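Histidine kinase (Methanosarcina mazei, PDB 3LI9) is the extracellular Cache-type sensor domain of a membrane histidine kinase, which probably passes signals inward to a cytoplasmic kinase that phosphorylates a protein histidine. Local coordinates at residues Lys63-Leu66 with Asn67-Gln71; Gln28-Ala31 with Gln32-Asn36; Ala40-Leu43 with Ala44-Ala48; Pro142-Glu146 with Gly147-Val151; Tyr175-Asp178 with Val179-Ile183. All coordinates share one frame; numbering follows the deposited sequence.

Interaction 1 (Lys63-Leu66 with Asn67-Gln71); sequences KRIL and NENPQ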
# COMPACT_ATOMS: atom_id res chain seq x y z
N LYS A 63 -18.35 8.07 -1.20
CA LYS A 63 -19.01 6.98 -1.96
C LYS A 63 -18.82 7.14 -3.45
O LYS A 63 -18.54 6.15 -4.15
CB LYS A 63 -20.50 6.94 -1.64
CG LYS A 63 -21.22 5.73 -2.27
CD LYS A 63 -22.68 5.57 -1.82
CE LYS A 63 -22.75 5.37 -0.33
NZ LYS A 63 -24.18 5.51 0.11
N ARG A 64 -18.90 8.40 -3.91
CA ARG A 64 -18.67 8.67 -5.35
C ARG A 64 -17.22 8.33 -5.72
O ARG A 64 -16.95 7.73 -6.77
CB ARG A 64 -19.08 10.11 -5.70
CG ARG A 64 -18.87 10.46 -7.18
CD ARG A 64 -19.87 9.58 -7.99
NE ARG A 64 -19.92 10.02 -9.43
CZ ARG A 64 -20.72 11.02 -9.85
NH1 ARG A 64 -21.50 11.64 -9.02
NH2 ARG A 64 -20.77 11.32 -11.15
N ILE A 65 -16.26 8.75 -4.88
CA ILE A 65 -14.86 8.50 -5.21
C ILE A 65 -14.65 6.97 -5.24
O ILE A 65 -13.92 6.46 -6.08
CB ILE A 65 -13.97 9.17 -4.13
CG1 ILE A 65 -14.02 10.69 -4.29
CG2 ILE A 65 -12.47 8.67 -4.27
CD1 ILE A 65 -13.29 11.44 -3.17
N LEU A 66 -15.24 6.20 -4.33
CA LEU A 66 -15.08 4.74 -4.37
C LEU A 66 -15.66 4.17 -5.68
O LEU A 66 -14.99 3.41 -6.36
CB LEU A 66 -15.78 4.12 -3.15
CG LEU A 66 -15.81 2.59 -3.20
CD1 LEU A 66 -14.34 2.12 -3.02
CD2 LEU A 66 -16.64 2.12 -2.02
N ASN A 67 -16.85 4.62 -6.01
CA ASN A 67 -17.57 4.09 -7.22
C ASN A 67 -16.85 4.44 -8.50
O ASN A 67 -16.96 3.62 -9.48
CB ASN A 67 -19.04 4.52 -7.21
CG ASN A 67 -19.85 3.65 -6.22
OD1 ASN A 67 -19.54 2.42 -6.01
ND2 ASN A 67 -20.89 4.22 -5.65
N GLU A 68 -16.15 5.57 -8.56
CA GLU A 68 -15.48 6.00 -9.78
C GLU A 68 -14.04 5.43 -9.88
O GLU A 68 -13.34 5.71 -10.84
CB GLU A 68 -15.37 7.54 -9.80
CG GLU A 68 -16.75 8.28 -9.95
CD GLU A 68 -17.44 8.05 -11.26
OE1 GLU A 68 -16.83 7.52 -12.22
OE2 GLU A 68 -18.63 8.37 -11.33
N ASN A 69 -13.63 4.64 -8.87
CA ASN A 69 -12.26 4.12 -8.85
C ASN A 69 -12.30 2.64 -8.48
O ASN A 69 -12.12 2.26 -7.34
CB ASN A 69 -11.45 4.88 -7.76
CG ASN A 69 -11.03 6.26 -8.23
OD1 ASN A 69 -10.11 6.39 -9.05
ND2 ASN A 69 -11.70 7.31 -7.74
N PRO A 70 -12.50 1.77 -9.48
CA PRO A 70 -12.67 0.34 -9.23
C PRO A 70 -11.42 -0.31 -8.64
O PRO A 70 -11.53 -1.45 -8.15
CB PRO A 70 -12.99 -0.28 -10.61
CG PRO A 70 -13.07 0.86 -11.58
CD PRO A 70 -12.60 2.17 -10.88
N GLN A 71 -10.31 0.38 -8.70
CA GLN A 71 -9.03 -0.13 -8.11
C GLN A 71 -9.05 0.03 -6.61
O GLN A 71 -8.08 -0.40 -5.93
CB GLN A 71 -7.78 0.51 -8.74
CG GLN A 71 -7.40 1.92 -8.17
CD GLN A 71 -8.29 3.05 -8.73
OE1 GLN A 71 -9.29 2.81 -9.48
NE2 GLN A 71 -7.95 4.28 -8.35
O HOH W 1 -18.92 10.36 -13.10
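The guanidinium of R64 meets the carboxylate of E68 at its edge, with E68 OE2 and a bridging water both close to its plane. NE of R64 donates to E68 OE2 at 2.8 Å in a nearly straight salt bridge (164°) that uses the anti lone pair of OE2, the one turned away from the other oxygen, and the two planes stand 40° apart. The water closes a ring on the same edge, accepting from R64 NH2 and donating to E68 OE2 at 2.7 Å. With its chain bent at chi2 (66°), R64 turns along the helix to lie beside E68, one turn further on.

The second flat group is the amide of N69. Its ND2 gives I65 O a bond of 2.9 Å that lies in the amide plane, while its backbone N reaches L66 O at 3.1 Å from above the carbonyl plane. N69 thus bonds to two carbonyl oxygens where helix 55-67 runs out. Q71 NE2 donates to N69 OD1 at 3.1 Å and also to N36 of helix 13-48.

Chemically, the contact combines an exposed i to i+4 ion pair with hydrogen bonds from N69 to carbonyls near the helix C-terminus. E68 OE2 takes bonds from both R64 NE and the water, which would be expected to stabilise its negative charge, and the side-chain hydrogen bonds at ND2 and OD1 help fix the rotation of the N69 amide.

Interaction 2 (Gln28-Ala31 with Gln32-Asn36); sequences QFDA and QMEAN
D30 and E34, one helical turn apart, bring their carboxylates together with D30 OD2 only 2.5 Å from E34 OE2. Two acid oxygens so close suggest that one group holds a proton and shares it. The carboxylates are strongly twisted against each other, their planes 76° apart, and the E34 chain also lies against its partner, with E34 CG 3.3 Å from D30 OD2. D30 swings its carboxylate forward along the helix because CG stands opposite the backbone N (chi1 -174°), whereas E34 turns back to meet it.

Beneath this pair runs the backbone bond from E34 N to D30 O, 2.9 Å long. On another side of the helix, M33, a selenomethionine, lays CG against F29 O at 3.4 Å, and its selenium lies 3.7 Å from the same oxygen, F29 O. The turn is less regular at Q28: a water accepts from Q32 N at 3.0 Å and donates to Q28 O, bridging a backbone gap of 4.2 Å between Q28 O and Q32 N.

Further out, T258 is hydrogen-bonded to D30 OD1 and helps set the aspartate, while K257 forms a long, weak ion pair with E34 OE2 that would temper the negative charge. Helix 13-48 is thereby fastened to the loop after strand 248-256. M33 packs on V256 of that strand and on Y153 of strand 148-159, and F29 leans on V176 and V179 of helix 174-180.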
# COMPACT_ATOMS: atom_id res chain seq x y z
N GLN A 28 6.58 1.13 -13.55
CA GLN A 28 5.21 0.79 -13.93
C GLN A 28 4.29 0.60 -12.74
O GLN A 28 3.13 1.11 -12.72
CB GLN A 28 5.28 -0.52 -14.76
CG GLN A 28 5.87 -0.20 -16.16
CD GLN A 28 5.97 -1.43 -17.02
OE1 GLN A 28 5.02 -2.22 -17.06
NE2 GLN A 28 7.09 -1.61 -17.72
N PHE A 29 4.81 -0.09 -11.70
CA PHE A 29 3.97 -0.33 -10.54
C PHE A 29 3.81 0.95 -9.78
O PHE A 29 2.75 1.20 -9.18
CB PHE A 29 4.57 -1.42 -9.63
CG PHE A 29 4.24 -2.81 -10.10
CD1 PHE A 29 2.98 -3.40 -9.82
CD2 PHE A 29 5.12 -3.52 -10.88
CE1 PHE A 29 2.68 -4.68 -10.27
CE2 PHE A 29 4.83 -4.81 -11.29
CZ PHE A 29 3.62 -5.40 -11.01
N ASP A 30 4.83 1.81 -9.80
CA ASP A 30 4.74 3.05 -9.05
C ASP A 30 3.65 4.00 -9.60
O ASP A 30 3.07 4.79 -8.84
CB ASP A 30 6.05 3.81 -9.13
CG ASP A 30 6.03 5.07 -8.23
OD1 ASP A 30 5.74 4.94 -7.04
OD2 ASP A 30 6.29 6.18 -8.72
N ALA A 31 3.43 3.95 -10.89
CA ALA A 31 2.50 4.95 -11.51
C ALA A 31 1.10 4.90 -10.87
O ALA A 31 0.56 5.94 -10.54
CB ALA A 31 2.40 4.74 -13.04
N GLN A 32 0.52 3.71 -10.68
CA GLN A 32 -0.83 3.64 -10.16
C GLN A 32 -0.78 3.94 -8.70
O GLN A 32 -1.73 4.47 -8.14
CB GLN A 32 -1.46 2.28 -10.35
CG GLN A 32 -2.93 2.16 -9.86
CD GLN A 32 -3.91 3.17 -10.49
OE1 GLN A 32 -4.01 3.28 -11.71
NE2 GLN A 32 -4.58 3.95 -9.67
N MSE A 33 0.34 3.65 -8.07
CA MSE A 33 0.40 4.01 -6.63
C MSE A 33 0.42 5.54 -6.42
O MSE A 33 -0.13 6.04 -5.45
CB MSE A 33 1.65 3.32 -5.96
CG MSE A 33 1.47 1.83 -6.13
SE MSE A 33 3.10 0.92 -5.47
CE MSE A 33 3.07 1.36 -3.62
N GLU A 34 1.11 6.27 -7.28
CA GLU A 34 1.16 7.71 -7.17
C GLU A 34 -0.28 8.25 -7.41
O GLU A 34 -0.70 9.24 -6.82
CB GLU A 34 2.13 8.31 -8.21
CG GLU A 34 3.56 7.87 -7.96
CD GLU A 34 4.65 8.92 -8.19
OE1 GLU A 34 4.39 10.12 -8.39
OE2 GLU A 34 5.84 8.53 -8.19
N ALA A 35 -1.01 7.60 -8.33
CA ALA A 35 -2.40 8.08 -8.58
C ALA A 35 -3.24 7.85 -7.31
O ALA A 35 -4.01 8.77 -6.88
CB ALA A 35 -3.05 7.36 -9.82
N ASN A 36 -3.11 6.65 -6.68
CA ASN A 36 -3.94 6.38 -5.51
C ASN A 36 -3.59 7.28 -4.35
O ASN A 36 -4.50 7.76 -3.61
CB ASN A 36 -3.73 4.88 -5.11
CG ASN A 36 -4.43 3.94 -6.04
OD1 ASN A 36 -5.39 4.33 -6.72
ND2 ASN A 36 -3.96 2.72 -6.11
O HOH W 2 0.65 1.09 -12.13

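Interaction 3 (Ala40-Leu43 with Ala44-Ala48); sequences ARTL and ACTMA
T46 turns its hydroxyl back onto the preceding turn of the helix, where OG1 donates to T42 O at 2.9 Å. Its first torsion decides this: with chi1 at -58°, OG1 sits beside its own backbone N and faces the carbonyl, and CG2 takes the position opposite that nitrogen. T42 O also accepts the regular helical bond from T46 N, at 3.0 Å. The two donors come from opposite faces of the carbonyl plane, so one oxygen is gripped twice by a single residue. T42 has the same conformation and repeats the pattern one turn earlier, its OG1 bonding to A38 O.

On the buried side, L43 and the selenomethionine M47 lie alongside each other and point the same way. L43 carries its branch away from the backbone N (chi1 179°), bringing CD1 to 4.1 Å from M47 CG. M47 CG rests 3.3 Å from L43 O. The backbone bond from M47 N to L43 O is almost straight, at 2.9 Å and 175°.

The buried side places this part of helix 13-48 in the fold. L43 fits among I61, I62 and I65 of helix 55-67 and V75 and L77 of strand 74-79; M47 continues onto L77 and Y79. A44 settles on S155 and I157 of strand 148-159 and on A167 of strand 162-172, while R41 forms a salt bridge with D137.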
# COMPACT_ATOMS: atom_id res chain seq x y z
N ALA A 40 -6.31 10.15 -2.26
CA ALA A 40 -6.43 10.45 -0.80
C ALA A 40 -5.98 11.88 -0.42
O ALA A 40 -6.62 12.53 0.41
CB ALA A 40 -5.63 9.43 0.02
N ARG A 41 -4.88 12.33 -1.00
CA ARG A 41 -4.38 13.67 -0.71
C ARG A 41 -5.33 14.74 -1.20
O ARG A 41 -5.52 15.75 -0.49
CB ARG A 41 -3.03 13.84 -1.35
CG ARG A 41 -2.33 15.05 -0.72
CD ARG A 41 -0.76 14.93 -0.88
NE ARG A 41 -0.12 16.05 -0.20
CZ ARG A 41 0.14 17.23 -0.77
NH1 ARG A 41 -0.21 17.43 -2.03
NH2 ARG A 41 0.71 18.22 -0.07
N THR A 42 -5.94 14.55 -2.37
CA THR A 42 -6.84 15.56 -2.91
C THR A 42 -8.12 15.62 -2.05
O THR A 42 -8.62 16.70 -1.74
CB THR A 42 -7.18 15.25 -4.33
OG1 THR A 42 -5.96 15.37 -5.06
CG2 THR A 42 -8.11 16.38 -4.90
N LEU A 43 -8.58 14.44 -1.61
CA LEU A 43 -9.74 14.41 -0.65
C LEU A 43 -9.38 15.12 0.66
O LEU A 43 -10.21 15.90 1.20
CB LEU A 43 -10.14 12.96 -0.37
CG LEU A 43 -11.31 12.75 0.62
CD1 LEU A 43 -12.54 13.46 0.11
CD2 LEU A 43 -11.57 11.15 0.67
N ALA A 44 -8.15 14.93 1.16
CA ALA A 44 -7.73 15.63 2.39
C ALA A 44 -7.70 17.15 2.20
O ALA A 44 -8.25 17.88 3.09
CB ALA A 44 -6.35 15.10 2.91
N CYS A 45 -7.23 17.62 1.03
CA CYS A 45 -7.19 19.14 0.73
C CYS A 45 -8.61 19.67 0.77
O CYS A 45 -8.88 20.74 1.30
CB CYS A 45 -6.63 19.40 -0.67
SG CYS A 45 -4.92 19.14 -0.80
N THR A 46 -9.51 18.94 0.09
CA THR A 46 -10.88 19.37 -0.02
C THR A 46 -11.50 19.42 1.37
O THR A 46 -12.15 20.42 1.71
CB THR A 46 -11.64 18.41 -0.88
OG1 THR A 46 -10.96 18.39 -2.16
CG2 THR A 46 -13.07 18.84 -1.04
N MSE A 47 -11.42 18.32 2.12
CA MSE A 47 -12.01 18.32 3.45
C MSE A 47 -11.43 19.37 4.37
O MSE A 47 -12.18 19.87 5.26
CB MSE A 47 -11.87 16.98 4.10
CG MSE A 47 -12.68 15.86 3.46
SE MSE A 47 -14.69 16.35 3.75
CE MSE A 47 -14.69 16.69 2.12
N ALA A 48 -10.17 19.71 4.22
CA ALA A 48 -9.55 20.77 5.01
C ALA A 48 -10.26 22.11 4.82
O ALA A 48 -10.24 22.93 5.72
CB ALA A 48 -8.01 20.89 4.72

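Interaction 4 (Pro142-Glu146 with Gly147-Val151); sequences PYFYE and GIFMV
Y143 N donates to M150 O at 2.8 Å, the shortest polar bond of this hairpin, and M150 N returns a bond to Y143 O at 2.9 Å. Y145 and I148 form the next hydrogen-bonded pair and close the type I' turn through E146 and G147. The backbone angles of G147 (phi 85°, psi -5°) suit a residue lacking CB.

Y143 and M150, a selenomethionine, meet on one face of the sheet. M150 CG lies over the Y143 ring, 3.9 Å from its centroid, in a CH-pi contact offset toward the rim, and the selenium makes an oblique Met-aromatic approach. Its methyl CE continues to Y145 CB at 4.1 Å. On the other face of the hairpin F144 and F149 form an oblique aromatic pair, planes 35° apart, with F149 CD1 above the centre of the F144 ring. P142 CB completes this row against F149 CZ at 3.5 Å.

Backbone bonds thus set the register, while aromatic and apolar groups cover both faces. Y143 OH is directed elsewhere, hydrogen-bonding to a bound BTB molecule, probably from the crystallisation liquor. Such a molecule may mark a pocket, and M150 CG lies against the face of the ring whose OH reaches it, and probably limits how that ring can turn.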
# COMPACT_ATOMS: atom_id res chain seq x y z
N PRO A 142 1.44 -3.72 3.69
CA PRO A 142 0.29 -4.52 3.23
C PRO A 142 -0.22 -5.44 4.32
O PRO A 142 0.53 -5.86 5.25
CB PRO A 142 0.87 -5.36 2.08
CG PRO A 142 2.40 -5.56 2.57
CD PRO A 142 2.63 -4.06 2.88
N TYR A 143 -1.50 -5.74 4.25
CA TYR A 143 -2.13 -6.54 5.34
C TYR A 143 -3.36 -7.20 4.79
O TYR A 143 -3.93 -6.86 3.72
CB TYR A 143 -2.48 -5.65 6.53
CG TYR A 143 -3.46 -4.54 6.21
CD1 TYR A 143 -4.87 -4.74 6.35
CD2 TYR A 143 -2.98 -3.30 5.73
CE1 TYR A 143 -5.76 -3.68 6.00
CE2 TYR A 143 -3.85 -2.24 5.43
CZ TYR A 143 -5.22 -2.46 5.54
OH TYR A 143 -6.10 -1.46 5.27
N PHE A 144 -3.81 -8.22 5.54
CA PHE A 144 -5.10 -8.79 5.20
C PHE A 144 -6.20 -8.22 6.09
O PHE A 144 -5.98 -8.00 7.30
CB PHE A 144 -5.05 -10.30 5.47
CG PHE A 144 -4.26 -11.06 4.46
CD1 PHE A 144 -4.84 -11.40 3.28
CD2 PHE A 144 -2.92 -11.38 4.69
CE1 PHE A 144 -4.13 -12.09 2.26
CE2 PHE A 144 -2.20 -12.09 3.66
CZ PHE A 144 -2.82 -12.43 2.47
N TYR A 145 -7.40 -8.00 5.49
CA TYR A 145 -8.54 -7.50 6.26
C TYR A 145 -9.77 -8.17 5.69
O TYR A 145 -9.98 -8.15 4.48
CB TYR A 145 -8.64 -6.00 6.18
CG TYR A 145 -9.87 -5.46 6.85
CD1 TYR A 145 -9.94 -5.35 8.23
CD2 TYR A 145 -10.96 -5.09 6.10
CE1 TYR A 145 -11.07 -4.84 8.84
CE2 TYR A 145 -12.14 -4.56 6.71
CZ TYR A 145 -12.14 -4.45 8.07
OH TYR A 145 -13.26 -3.95 8.67
N GLU A 146 -10.48 -8.93 6.55
CA GLU A 146 -11.67 -9.68 6.07
C GLU A 146 -11.37 -10.45 4.80
O GLU A 146 -12.19 -10.55 3.84
CB GLU A 146 -12.96 -8.74 6.08
CG GLU A 146 -13.17 -8.16 7.49
CD GLU A 146 -14.37 -7.20 7.68
OE1 GLU A 146 -14.60 -6.71 8.86
OE2 GLU A 146 -15.03 -6.94 6.66
N GLY A 147 -10.18 -11.12 4.78
CA GLY A 147 -9.83 -12.00 3.68
C GLY A 147 -9.19 -11.32 2.46
O GLY A 147 -8.82 -11.98 1.56
N ILE A 148 -9.12 -9.99 2.46
CA ILE A 148 -8.60 -9.29 1.30
C ILE A 148 -7.20 -8.65 1.59
O ILE A 148 -7.10 -7.96 2.54
CB ILE A 148 -9.57 -8.23 0.87
CG1 ILE A 148 -10.89 -8.98 0.47
CG2 ILE A 148 -9.02 -7.45 -0.39
CD1 ILE A 148 -12.02 -8.11 0.33
N PHE A 149 -6.23 -8.95 0.72
CA PHE A 149 -4.86 -8.41 0.80
C PHE A 149 -4.89 -6.99 0.24
O PHE A 149 -5.37 -6.79 -0.88
CB PHE A 149 -3.96 -9.30 -0.07
CG PHE A 149 -2.46 -9.07 0.24
CD1 PHE A 149 -2.01 -8.93 1.54
CD2 PHE A 149 -1.59 -8.92 -0.81
CE1 PHE A 149 -0.61 -8.71 1.79
CE2 PHE A 149 -0.25 -8.71 -0.59
CZ PHE A 149 0.21 -8.55 0.67
N MSE A 150 -4.45 -6.03 1.03
CA MSE A 150 -4.52 -4.62 0.65
C MSE A 150 -3.46 -3.77 1.34
O MSE A 150 -2.67 -4.22 2.18
CB MSE A 150 -5.90 -4.06 1.01
CG MSE A 150 -6.19 -4.12 2.48
SE MSE A 150 -8.09 -3.49 2.81
CE MSE A 150 -9.00 -5.06 2.20
N VAL A 151 -3.41 -2.54 0.84
CA VAL A 151 -2.64 -1.50 1.55
C VAL A 151 -3.52 -0.26 1.68
O VAL A 151 -4.45 -0.08 0.89
CB VAL A 151 -1.36 -1.21 0.73
CG1 VAL A 151 -1.61 -0.52 -0.63
CG2 VAL A 151 -0.30 -0.57 1.59

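Interaction 5 (Tyr175-Asp178 with Val179-Ile183); sequences YVDD and VASSI
D177 and S181 meet one turn apart near the end of helix 174-180, where S181 OG donates to D177 OD1 at 2.8 Å. The hydroxyl comes from above the carboxylate plane, 45° out of it. With CG opposite its backbone N (chi1 -169°), the aspartate leans along the helix toward S181. S181 is held a second time through its backbone, S181 N to D177 O at 3.0 Å. This polar pair is well braced: D177 OD2 forms a salt bridge with K207, and OD1 also accepts from the backbone N of H203, which together would be expected to stabilise the negative charge.

Packing is also close at the buried A180, whose CB is 3.2 Å from V176 O while its backbone N bonds to the same oxygen at 2.8 Å. V176 packs on M193 of strand 190-194, and A180 touches S202.

The D178 and S182 side is exposed and looser; S182 CB comes no nearer to D178 O than 4.0 Å. S182 OG donates instead to V179 O at 2.7 Å, an oxygen that also accepts from S182 N.

Hydrogen bonding passes from the i to i+4 pattern of a helix to a type I turn over A180 to I183, closed by I183 N to A180 O at 3.1 Å. This is a helix C-terminus unwinding through a turn, between strand 162-172 of one sheet and strand 190-194 of the other.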
# COMPACT_ATOMS: atom_id res chain seq x y z
N TYR A 175 -4.01 -7.66 -7.78
CA TYR A 175 -3.56 -7.38 -9.15
C TYR A 175 -2.04 -7.47 -9.25
O TYR A 175 -1.50 -7.79 -10.31
CB TYR A 175 -4.08 -5.99 -9.61
CG TYR A 175 -3.21 -4.89 -9.12
CD1 TYR A 175 -2.12 -4.39 -9.91
CD2 TYR A 175 -3.46 -4.30 -7.88
CE1 TYR A 175 -1.28 -3.37 -9.41
CE2 TYR A 175 -2.68 -3.25 -7.41
CZ TYR A 175 -1.61 -2.79 -8.18
OH TYR A 175 -0.82 -1.80 -7.68
N VAL A 176 -1.37 -7.18 -8.15
CA VAL A 176 0.09 -7.28 -8.17
C VAL A 176 0.56 -8.69 -8.50
O VAL A 176 1.48 -8.87 -9.33
CB VAL A 176 0.67 -6.76 -6.89
CG1 VAL A 176 2.24 -6.96 -6.86
CG2 VAL A 176 0.31 -5.29 -6.71
N ASP A 177 -0.05 -9.68 -7.85
CA ASP A 177 0.29 -11.05 -8.13
C ASP A 177 -0.12 -11.39 -9.55
O ASP A 177 0.63 -12.03 -10.25
CB ASP A 177 -0.40 -12.02 -7.17
CG ASP A 177 0.16 -13.45 -7.29
OD1 ASP A 177 1.38 -13.64 -7.30
OD2 ASP A 177 -0.62 -14.42 -7.44
N ASP A 178 -1.32 -11.00 -9.97
CA ASP A 178 -1.71 -11.28 -11.37
C ASP A 178 -0.69 -10.83 -12.42
O ASP A 178 -0.36 -11.58 -13.35
CB ASP A 178 -3.09 -10.71 -11.72
CG ASP A 178 -4.19 -11.29 -10.82
OD1 ASP A 178 -3.98 -12.35 -10.18
OD2 ASP A 178 -5.26 -10.65 -10.71
N VAL A 179 -0.17 -9.62 -12.27
CA VAL A 179 0.73 -9.03 -13.20
C VAL A 179 2.17 -9.56 -12.98
O VAL A 179 2.78 -10.05 -13.94
CB VAL A 179 0.77 -7.48 -13.05
CG1 VAL A 179 1.87 -6.93 -14.03
CG2 VAL A 179 -0.63 -6.85 -13.45
N ALA A 180 2.70 -9.48 -11.76
CA ALA A 180 4.15 -9.83 -11.51
C ALA A 180 4.41 -11.34 -11.76
O ALA A 180 5.45 -11.71 -12.31
CB ALA A 180 4.54 -9.45 -10.06
N SER A 181 3.44 -12.19 -11.42
CA SER A 181 3.63 -13.62 -11.59
C SER A 181 3.60 -14.11 -13.01
O SER A 181 3.90 -15.30 -13.23
CB SER A 181 2.68 -14.41 -10.71
OG SER A 181 3.12 -14.28 -9.34
N SER A 182 3.26 -13.25 -13.95
CA SER A 182 3.30 -13.61 -15.37
C SER A 182 4.59 -13.16 -16.07
O SER A 182 4.78 -13.40 -17.25
CB SER A 182 2.15 -12.95 -16.12
OG SER A 182 2.42 -11.53 -16.21
N ILE A 183 5.43 -12.41 -15.36
CA ILE A 183 6.67 -11.90 -15.98
C ILE A 183 7.67 -13.02 -16.09
O ILE A 183 7.91 -13.78 -15.13
CB ILE A 183 7.23 -10.73 -15.16
CG1 ILE A 183 6.27 -9.55 -15.26
CG2 ILE A 183 8.67 -10.31 -15.66
CD1 ILE A 183 6.53 -8.46 -14.19

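In the fold
Helix 13-48 is the common thread: interactions 2 and 3 follow one another along it, their centres 18 Å apart; both touch interaction 1, and interaction 2 also touches interaction 5. Interaction 3 packs on interaction 1 through L43 CD1 and I65 CD1, 3.9 Å apart, while interaction 2 reaches interaction 1 by a probable hydrogen bond from Q71 NE2 to N36 OD1 (3.0 Å). Toward the other sheet, F29 CZ touches V179 CG1 of interaction 5 at 3.8 Å. Interactions 3 and 5 lie on opposite sides of the chain's centre, about 31 Å between centres. Interaction 4 touches none of the others; the Y143 side chain lies about 3 Å, nearest atoms, from the bound BTB, probably from crystallisation.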